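Local coordinates for protein hydrogenase maturation factor (Thermoanaerobacter tengcongensis, PDB 3VTH) that probably transfers the carbamoyl group of carbamoyl phosphate, at the cost of ATP, to the C-terminal cysteine of HypE during [NiFe]-hydrogenase maturation, at residues F133-N138 with N358-V363; T156-F161 with P183-D188. All blocks are in the same frame, centred on the assembly; numbering follows the deposited sequence.

Contact 1 of 2, residues F133-N138 with N358-V363; sequences FINCTN and NNRDIV. With ZN (zinc ion), chain C.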
ATOM      1  N   PHE A 133       0.795 -22.587 -13.187  1.00 28.46           N
ATOM      2  CA  PHE A 133       1.920 -21.684 -12.890  1.00 27.73           C
ATOM      3  C   PHE A 133       2.514 -21.030 -14.136  1.00 27.39           C
ATOM      4  O   PHE A 133       3.670 -20.559 -14.141  1.00 26.57           O
ATOM      5  CB  PHE A 133       2.989 -22.408 -12.053  1.00 28.54           C
ATOM      6  CG  PHE A 133       2.452 -22.935 -10.746  1.00 30.04           C
ATOM      7  CD1 PHE A 133       2.312 -22.092  -9.649  1.00 30.87           C
ATOM      8  CD2 PHE A 133       2.013 -24.245 -10.644  1.00 31.87           C
ATOM      9  CE1 PHE A 133       1.776 -22.570  -8.445  1.00 32.35           C
ATOM     10  CE2 PHE A 133       1.475 -24.733  -9.448  1.00 32.39           C
ATOM     11  CZ  PHE A 133       1.358 -23.901  -8.356  1.00 32.31           C
ATOM     12  N   ILE A 134       1.708 -20.982 -15.187  1.00 27.32           N
ATOM     13  CA  ILE A 134       2.118 -20.310 -16.419  1.00 27.08           C
ATOM     14  C   ILE A 134       2.563 -18.864 -16.149  1.00 26.58           C
ATOM     15  O   ILE A 134       1.890 -18.127 -15.428  1.00 25.16           O
ATOM     16  CB  ILE A 134       1.022 -20.391 -17.502  1.00 27.95           C
ATOM     17  CG1 ILE A 134       1.564 -19.936 -18.866  1.00 27.22           C
ATOM     18  CG2 ILE A 134      -0.263 -19.631 -17.076  1.00 26.39           C
ATOM     19  CD1 ILE A 134       0.634 -20.316 -20.052  1.00 29.47           C
ATOM     20  N   ASN A 135       3.734 -18.498 -16.683  1.00 26.49           N
ATOM     21  CA  ASN A 135       4.220 -17.109 -16.635  1.00 27.15           C
ATOM     22  C   ASN A 135       5.211 -16.909 -17.786  1.00 27.12           C
ATOM     23  O   ASN A 135       5.439 -17.832 -18.560  1.00 27.92           O
ATOM     24  CB  ASN A 135       4.883 -16.788 -15.282  1.00 26.86           C
ATOM     25  CG  ASN A 135       6.006 -17.775 -14.925  1.00 30.82           C
ATOM     26  OD1 ASN A 135       6.648 -18.377 -15.797  1.00 34.71           O
ATOM     27  ND2 ASN A 135       6.245 -17.937 -13.637  1.00 37.17           N
ATOM     28  N   CYS A 136       5.792 -15.719 -17.892  1.00 26.82           N
ATOM     29  CA  CYS A 136       6.759 -15.419 -18.936  1.00 27.26           C
ATOM     30  C   CYS A 136       7.551 -14.200 -18.472  1.00 26.96           C
ATOM     31  O   CYS A 136       7.425 -13.794 -17.320  1.00 26.12           O
ATOM     32  CB  CYS A 136       6.037 -15.145 -20.271  1.00 28.36           C
ATOM     33  SG  CYS A 136       5.064 -13.614 -20.308  1.00 28.32           S
ATOM     34  N   THR A 137       8.381 -13.630 -19.347  1.00 27.05           N
ATOM     35  CA  THR A 137       9.173 -12.448 -18.965  1.00 26.76           C
ATOM     36  C   THR A 137       8.308 -11.236 -18.604  1.00 26.60           C
ATOM     37  O   THR A 137       8.788 -10.329 -17.926  1.00 26.84           O
ATOM     38  CB  THR A 137      10.196 -12.031 -20.059  1.00 27.44           C
ATOM     39  OG1 THR A 137       9.513 -11.668 -21.261  1.00 27.39           O
ATOM     40  CG2 THR A 137      11.142 -13.159 -20.363  1.00 27.71           C
ATOM     41  N   ASN A 138       7.041 -11.236 -19.033  1.00 26.86           N
ATOM     42  CA  ASN A 138       6.147 -10.086 -18.851  1.00 26.78           C
ATOM     43  C   ASN A 138       5.113 -10.188 -17.708  1.00 26.15           C
ATOM     44  O   ASN A 138       4.263  -9.286 -17.573  1.00 25.70           O
ATOM     45  CB  ASN A 138       5.390  -9.778 -20.165  1.00 27.86           C
ATOM     46  CG  ASN A 138       6.307  -9.352 -21.302  1.00 30.12           C
ATOM     47  OD1 ASN A 138       7.252  -8.587 -21.110  1.00 30.19           O
ATOM     48  ND2 ASN A 138       6.011  -9.840 -22.507  1.00 31.47           N
ATOM     49  N   ASN A 358       0.995 -25.493  -2.802  1.00 27.12           N
ATOM     50  CA  ASN A 358       1.887 -25.773  -3.921  1.00 26.65           C
ATOM     51  C   ASN A 358       3.331 -25.857  -3.431  1.00 27.40           C
ATOM     52  O   ASN A 358       3.630 -25.461  -2.299  1.00 27.82           O
ATOM     53  CB  ASN A 358       1.715 -24.746  -5.062  1.00 25.87           C
ATOM     54  CG  ASN A 358       2.272 -23.381  -4.725  1.00 25.54           C
ATOM     55  OD1 ASN A 358       3.480 -23.223  -4.470  1.00 25.78           O
ATOM     56  ND2 ASN A 358       1.405 -22.368  -4.762  1.00 25.15           N
ATOM     57  N   ASN A 359       4.228 -26.375  -4.267  1.00 27.35           N
ATOM     58  CA  ASN A 359       5.599 -26.574  -3.823  1.00 28.30           C
ATOM     59  C   ASN A 359       6.578 -25.531  -4.351  1.00 28.23           C
ATOM     60  O   ASN A 359       7.762 -25.794  -4.398  1.00 29.89           O
ATOM     61  CB  ASN A 359       6.072 -28.008  -4.150  1.00 28.97           C
ATOM     62  CG  ASN A 359       6.026 -28.310  -5.640  1.00 28.86           C
ATOM     63  OD1 ASN A 359       5.460 -27.544  -6.432  1.00 28.71           O
ATOM     64  ND2 ASN A 359       6.637 -29.408  -6.034  1.00 27.31           N
ATOM     65  N   ARG A 360       6.100 -24.346  -4.742  1.00 28.01           N
ATOM     66  CA  ARG A 360       7.015 -23.241  -5.068  1.00 28.69           C
ATOM     67  C   ARG A 360       7.193 -22.379  -3.820  1.00 28.76           C
ATOM     68  O   ARG A 360       6.243 -21.723  -3.373  1.00 28.63           O
ATOM     69  CB  ARG A 360       6.502 -22.385  -6.250  1.00 27.72           C
ATOM     70  CG  ARG A 360       7.479 -21.249  -6.680  1.00 29.46           C
ATOM     71  CD  ARG A 360       6.974 -20.421  -7.882  1.00 29.51           C
ATOM     72  NE  ARG A 360       5.644 -19.844  -7.635  1.00 30.98           N
ATOM     73  CZ  ARG A 360       4.793 -19.474  -8.592  1.00 30.96           C
ATOM     74  NH1 ARG A 360       5.126 -19.603  -9.865  1.00 32.65           N
ATOM     75  NH2 ARG A 360       3.605 -18.968  -8.279  1.00 30.87           N
ATOM     76  N   ASP A 361       8.395 -22.377  -3.253  1.00 29.78           N
ATOM     77  CA  ASP A 361       8.668 -21.565  -2.048  1.00 30.28           C
ATOM     78  C   ASP A 361       8.317 -20.097  -2.229  1.00 29.01           C
ATOM     79  O   ASP A 361       8.593 -19.501  -3.271  1.00 28.03           O
ATOM     80  CB  ASP A 361      10.128 -21.663  -1.623  1.00 32.18           C
ATOM     81  CG  ASP A 361      10.475 -23.011  -1.020  1.00 37.24           C
ATOM     82  OD1 ASP A 361      11.650 -23.175  -0.637  1.00 41.98           O
ATOM     83  OD2 ASP A 361       9.586 -23.904  -0.914  1.00 40.14           O
ATOM     84  N   ILE A 362       7.667 -19.530  -1.217  1.00 27.92           N
ATOM     85  CA  ILE A 362       7.481 -18.082  -1.152  1.00 27.16           C
ATOM     86  C   ILE A 362       8.628 -17.603  -0.282  1.00 28.04           C
ATOM     87  O   ILE A 362       8.740 -18.007   0.880  1.00 28.66           O
ATOM     88  CB  ILE A 362       6.120 -17.677  -0.536  1.00 26.66           C
ATOM     89  CG1 ILE A 362       4.969 -18.142  -1.439  1.00 24.67           C
ATOM     90  CG2 ILE A 362       6.060 -16.121  -0.280  1.00 24.76           C
ATOM     91  CD1 ILE A 362       3.558 -18.036  -0.778  1.00 25.32           C
ATOM     92  N   VAL A 363       9.505 -16.787  -0.863  1.00 27.02           N
ATOM     93  CA  VAL A 363      10.645 -16.257  -0.140  1.00 26.90           C
ATOM     94  C   VAL A 363      10.250 -15.039   0.687  1.00 26.32           C
ATOM     95  O   VAL A 363      10.619 -14.927   1.855  1.00 25.75           O
ATOM     96  CB  VAL A 363      11.814 -15.881  -1.109  1.00 27.27           C
ATOM     97  CG1 VAL A 363      12.988 -15.319  -0.325  1.00 27.35           C
ATOM     98  CG2 VAL A 363      12.236 -17.148  -1.929  1.00 27.65           C
TER
HETATM   99 ZN    ZN C 801       2.999 -13.884 -19.279  1.00 27.74          ZN
HETATM  100  O   HOH W   1       3.957 -18.355 -12.132  1.00 36.20           O
HETATM  101  O   HOH W   2       8.092 -18.559 -11.066  1.00 31.90           O
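Phe133 meets Arg360 and Asn358 along one side of its ring. Its CB lies 4.1 Å from NH1 of Arg360. CG stands anti to the carbonyl carbon (chi1 -59°), which swings the ring toward 358-363. CD1 then sits over one guanidinium face, toward its rim, 3.6 Å from NH2 of Arg360. Ring and guanidinium planes are 83° apart, so the ring turns its edge to that face. CE1 comes next, 3.7 Å from ND2 of Asn358. At the tip, CZ touches CB of Asn358 at 3.4 Å. Asn358 OD1 accepts from the backbone N of Arg360 at 2.9 Å, an Asx turn. An alanine here would keep the CB touch but lose the amide, and is likely to leave the backbone N of Arg360 without its acceptor and CE1 of the ring with a gap beside it. Water 1 lies in the guanidinium plane. It accepts from Arg360 NH1 and donates to Phe133 O, with a weak bond from Asn135 ND2. Cys136 binds zinc with Cys114, Cys117 and Cys139. The contact thus joins the first HypF finger, where Ile134 packs on helix 115-121, to the end of strand 354-358 in the large mixed sheet.

Contact 2 of 2, residues T156-F161 with P183-D188; sequences TSMKVF and PVACFD. With ZN (zinc ion), chain D.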
ATOM      1  N   THR A 156      16.209 -17.566  -7.418  1.00 26.60           N
ATOM      2  CA  THR A 156      14.767 -17.534  -7.155  1.00 25.79           C
ATOM      3  C   THR A 156      14.372 -18.917  -6.633  1.00 27.43           C
ATOM      4  O   THR A 156      15.172 -19.859  -6.690  1.00 27.17           O
ATOM      5  CB  THR A 156      13.935 -17.278  -8.440  1.00 25.91           C
ATOM      6  OG1 THR A 156      14.049 -18.416  -9.301  1.00 26.10           O
ATOM      7  CG2 THR A 156      14.397 -16.009  -9.202  1.00 24.63           C
ATOM      8  N   SER A 157      13.142 -19.076  -6.130  1.00 28.06           N
ATOM      9  CA  SER A 157      12.771 -20.425  -5.691  1.00 29.67           C
ATOM     10  C   SER A 157      12.512 -21.401  -6.853  1.00 30.07           C
ATOM     11  O   SER A 157      12.200 -22.575  -6.615  1.00 30.92           O
ATOM     12  CB  SER A 157      11.641 -20.413  -4.658  1.00 30.76           C
ATOM     13  OG  SER A 157      10.697 -19.434  -4.939  1.00 30.78           O
ATOM     14  N   MET A 158      12.663 -20.925  -8.095  1.00 28.98           N
ATOM     15  CA  MET A 158      12.695 -21.821  -9.254  1.00 30.28           C
ATOM     16  C   MET A 158      14.021 -22.587  -9.357  1.00 30.94           C
ATOM     17  O   MET A 158      14.182 -23.431 -10.232  1.00 31.27           O
ATOM     18  CB  MET A 158      12.402 -21.070 -10.568  1.00 29.92           C
ATOM     19  CG  MET A 158      10.931 -20.641 -10.744  1.00 31.46           C
ATOM     20  SD  MET A 158       9.696 -21.929 -10.427  1.00 37.20           S
ATOM     21  CE  MET A 158       9.885 -22.915 -11.908  1.00 35.14           C
ATOM     22  N   LYS A 159      14.958 -22.291  -8.457  1.00 31.29           N
ATOM     23  CA  LYS A 159      16.268 -22.938  -8.450  1.00 32.75           C
ATOM     24  C   LYS A 159      16.201 -24.437  -8.161  1.00 33.81           C
ATOM     25  O   LYS A 159      17.162 -25.150  -8.421  1.00 34.39           O
ATOM     26  CB  LYS A 159      17.215 -22.273  -7.441  1.00 33.43           C
ATOM     27  CG  LYS A 159      16.892 -22.585  -5.973  1.00 34.42           C
ATOM     28  CD  LYS A 159      17.749 -21.749  -5.025  1.00 36.97           C
ATOM     29  CE  LYS A 159      17.389 -22.035  -3.569  1.00 38.02           C
ATOM     30  NZ  LYS A 159      18.313 -21.308  -2.650  1.00 40.09           N
ATOM     31  N   VAL A 160      15.088 -24.909  -7.599  1.00 33.61           N
ATOM     32  CA  VAL A 160      14.921 -26.349  -7.361  1.00 34.70           C
ATOM     33  C   VAL A 160      13.986 -26.997  -8.386  1.00 34.20           C
ATOM     34  O   VAL A 160      13.559 -28.142  -8.217  1.00 34.62           O
ATOM     35  CB  VAL A 160      14.489 -26.677  -5.910  1.00 35.54           C
ATOM     36  CG1 VAL A 160      15.582 -26.274  -4.928  1.00 36.25           C
ATOM     37  CG2 VAL A 160      13.133 -26.015  -5.556  1.00 34.55           C
ATOM     38  N   PHE A 161      13.675 -26.253  -9.446  1.00 32.64           N
ATOM     39  CA  PHE A 161      12.900 -26.768 -10.568  1.00 32.44           C
ATOM     40  C   PHE A 161      13.701 -26.684 -11.872  1.00 32.71           C
ATOM     41  O   PHE A 161      13.440 -25.808 -12.693  1.00 32.30           O
ATOM     42  CB  PHE A 161      11.603 -25.973 -10.713  1.00 31.32           C
ATOM     43  CG  PHE A 161      10.631 -26.177  -9.587  1.00 31.86           C
ATOM     44  CD1 PHE A 161       9.839 -27.336  -9.529  1.00 33.33           C
ATOM     45  CD2 PHE A 161      10.501 -25.218  -8.579  1.00 31.05           C
ATOM     46  CE1 PHE A 161       8.942 -27.537  -8.481  1.00 32.76           C
ATOM     47  CE2 PHE A 161       9.593 -25.410  -7.529  1.00 32.50           C
ATOM     48  CZ  PHE A 161       8.811 -26.569  -7.486  1.00 32.87           C
ATOM     49  N   PRO A 183      11.977 -17.631 -15.513  1.00 30.49           N
ATOM     50  CA  PRO A 183      11.077 -18.538 -14.802  1.00 31.25           C
ATOM     51  C   PRO A 183      10.417 -19.659 -15.638  1.00 32.27           C
ATOM     52  O   PRO A 183       9.528 -20.339 -15.133  1.00 33.11           O
ATOM     53  CB  PRO A 183       9.999 -17.604 -14.275  1.00 30.77           C
ATOM     54  CG  PRO A 183       9.927 -16.497 -15.277  1.00 31.02           C
ATOM     55  CD  PRO A 183      11.304 -16.377 -15.905  1.00 30.16           C
ATOM     56  N   VAL A 184      10.840 -19.859 -16.883  1.00 32.64           N
ATOM     57  CA  VAL A 184      10.175 -20.836 -17.769  1.00 33.14           C
ATOM     58  C   VAL A 184      10.041 -22.250 -17.149  1.00 33.15           C
ATOM     59  O   VAL A 184      11.016 -22.837 -16.653  1.00 33.16           O
ATOM     60  CB  VAL A 184      10.857 -20.915 -19.173  1.00 34.03           C
ATOM     61  CG1 VAL A 184      12.291 -21.430 -19.069  1.00 34.26           C
ATOM     62  CG2 VAL A 184      10.044 -21.793 -20.132  1.00 34.88           C
ATOM     63  N   ALA A 185       8.824 -22.778 -17.182  1.00 32.69           N
ATOM     64  CA  ALA A 185       8.536 -24.113 -16.663  1.00 32.74           C
ATOM     65  C   ALA A 185       7.239 -24.597 -17.277  1.00 33.01           C
ATOM     66  O   ALA A 185       6.560 -23.828 -17.974  1.00 32.68           O
ATOM     67  CB  ALA A 185       8.424 -24.080 -15.127  1.00 32.34           C
ATOM     68  N   CYS A 186       6.882 -25.852 -16.992  1.00 33.25           N
ATOM     69  CA  CYS A 186       5.693 -26.476 -17.570  1.00 34.18           C
ATOM     70  C   CYS A 186       5.157 -27.552 -16.630  1.00 34.78           C
ATOM     71  O   CYS A 186       5.662 -27.705 -15.517  1.00 34.43           O
ATOM     72  CB  CYS A 186       6.033 -27.084 -18.937  1.00 34.66           C
ATOM     73  SG  CYS A 186       7.052 -28.606 -18.868  1.00 35.64           S
ATOM     74  N   PHE A 187       4.144 -28.295 -17.071  1.00 36.07           N
ATOM     75  CA  PHE A 187       3.597 -29.411 -16.273  1.00 37.44           C
ATOM     76  C   PHE A 187       4.682 -30.385 -15.807  1.00 38.14           C
ATOM     77  O   PHE A 187       4.641 -30.884 -14.678  1.00 38.04           O
ATOM     78  CB  PHE A 187       2.526 -30.190 -17.060  1.00 38.63           C
ATOM     79  CG  PHE A 187       1.141 -29.604 -16.956  1.00 39.75           C
ATOM     80  CD1 PHE A 187       0.457 -29.612 -15.742  1.00 39.85           C
ATOM     81  CD2 PHE A 187       0.521 -29.041 -18.068  1.00 40.29           C
ATOM     82  CE1 PHE A 187      -0.828 -29.074 -15.637  1.00 40.83           C
ATOM     83  CE2 PHE A 187      -0.769 -28.492 -17.966  1.00 41.02           C
ATOM     84  CZ  PHE A 187      -1.440 -28.520 -16.759  1.00 40.05           C
ATOM     85  N   ASP A 188       5.645 -30.651 -16.690  1.00 38.34           N
ATOM     86  CA  ASP A 188       6.659 -31.687 -16.469  1.00 39.07           C
ATOM     87  C   ASP A 188       7.792 -31.260 -15.525  1.00 38.11           C
ATOM     88  O   ASP A 188       8.389 -32.094 -14.846  1.00 39.09           O
ATOM     89  CB  ASP A 188       7.267 -32.107 -17.814  1.00 40.39           C
ATOM     90  CG  ASP A 188       6.231 -32.710 -18.775  1.00 42.35           C
ATOM     91  OD1 ASP A 188       6.386 -32.537 -20.000  1.00 41.17           O
ATOM     92  OD2 ASP A 188       5.254 -33.331 -18.304  1.00 43.36           O
TER
HETATM   93 ZN    ZN D 802       9.239 -27.892 -18.717  1.00 35.94          ZN
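Met158 lays its CE methyl against Ala185 and the carbonyl of Pro183. That carbonyl is the flat group of this contact. CE lies off the carbonyl plane and meets Pro183 O at a slant, at 4.1 Å. No aromatic ring takes part across the two segments; the ring of Phe187 instead meets Tyr131 edge-to-face. The closest apolar touch is Met158 CE on Ala185 CB, at 3.7 Å. The methionine chain is bent at both chi2 (-48°) and chi3 (-75°). These bends curl the thioether over and bring its methyl, rather than its sulfur, to the small alanine. All three touching residues are buried. Segment 156-161 is held by bonds of its own. Thr156 OG1 accepts from Met158 N at 3.1 Å, an ST turn. Phe161 N bonds to Met158 O at 3.0 Å. Arg153 ties the two segments together, bonding through NH2 to Phe161 O and through NH1 to Val184 O. Next to Ala185, Cys186 SG binds zinc at 2.3 Å and also accepts a weak bond from Asp188 N. Cys164, Cys167 and Cys189 complete the metal site. Two CxxC pairs round one zinc ion mark this as the second HypF finger, and Met158 packs from the preceding loop against the loop that leads into its second pair.

Contacts 1 and 2 lie side by side, with centres about 7 Å apart. Each holds one cysteine of a different Cys4 zinc site, and the two ZN ions are 15.3 Å apart. Segments 156-161 and 358-363 touch directly. Ser157 OG probably hydrogen-bonds Asp361 O, at 2.7 Å. Met158 SD packs on Arg360 CD at 4.0 Å, so these two central side chains also meet each other. Phe161 CZ lies 3.4 Å from Asn359 O. The first finger and the segment leading to the second thus pack on the loop after strand 354-358. Further along it lies Asp367, a magnesium ligand in a structure of this protein, not here. Iron is bound elsewhere, by His483, His487, Asp507 and Asp734.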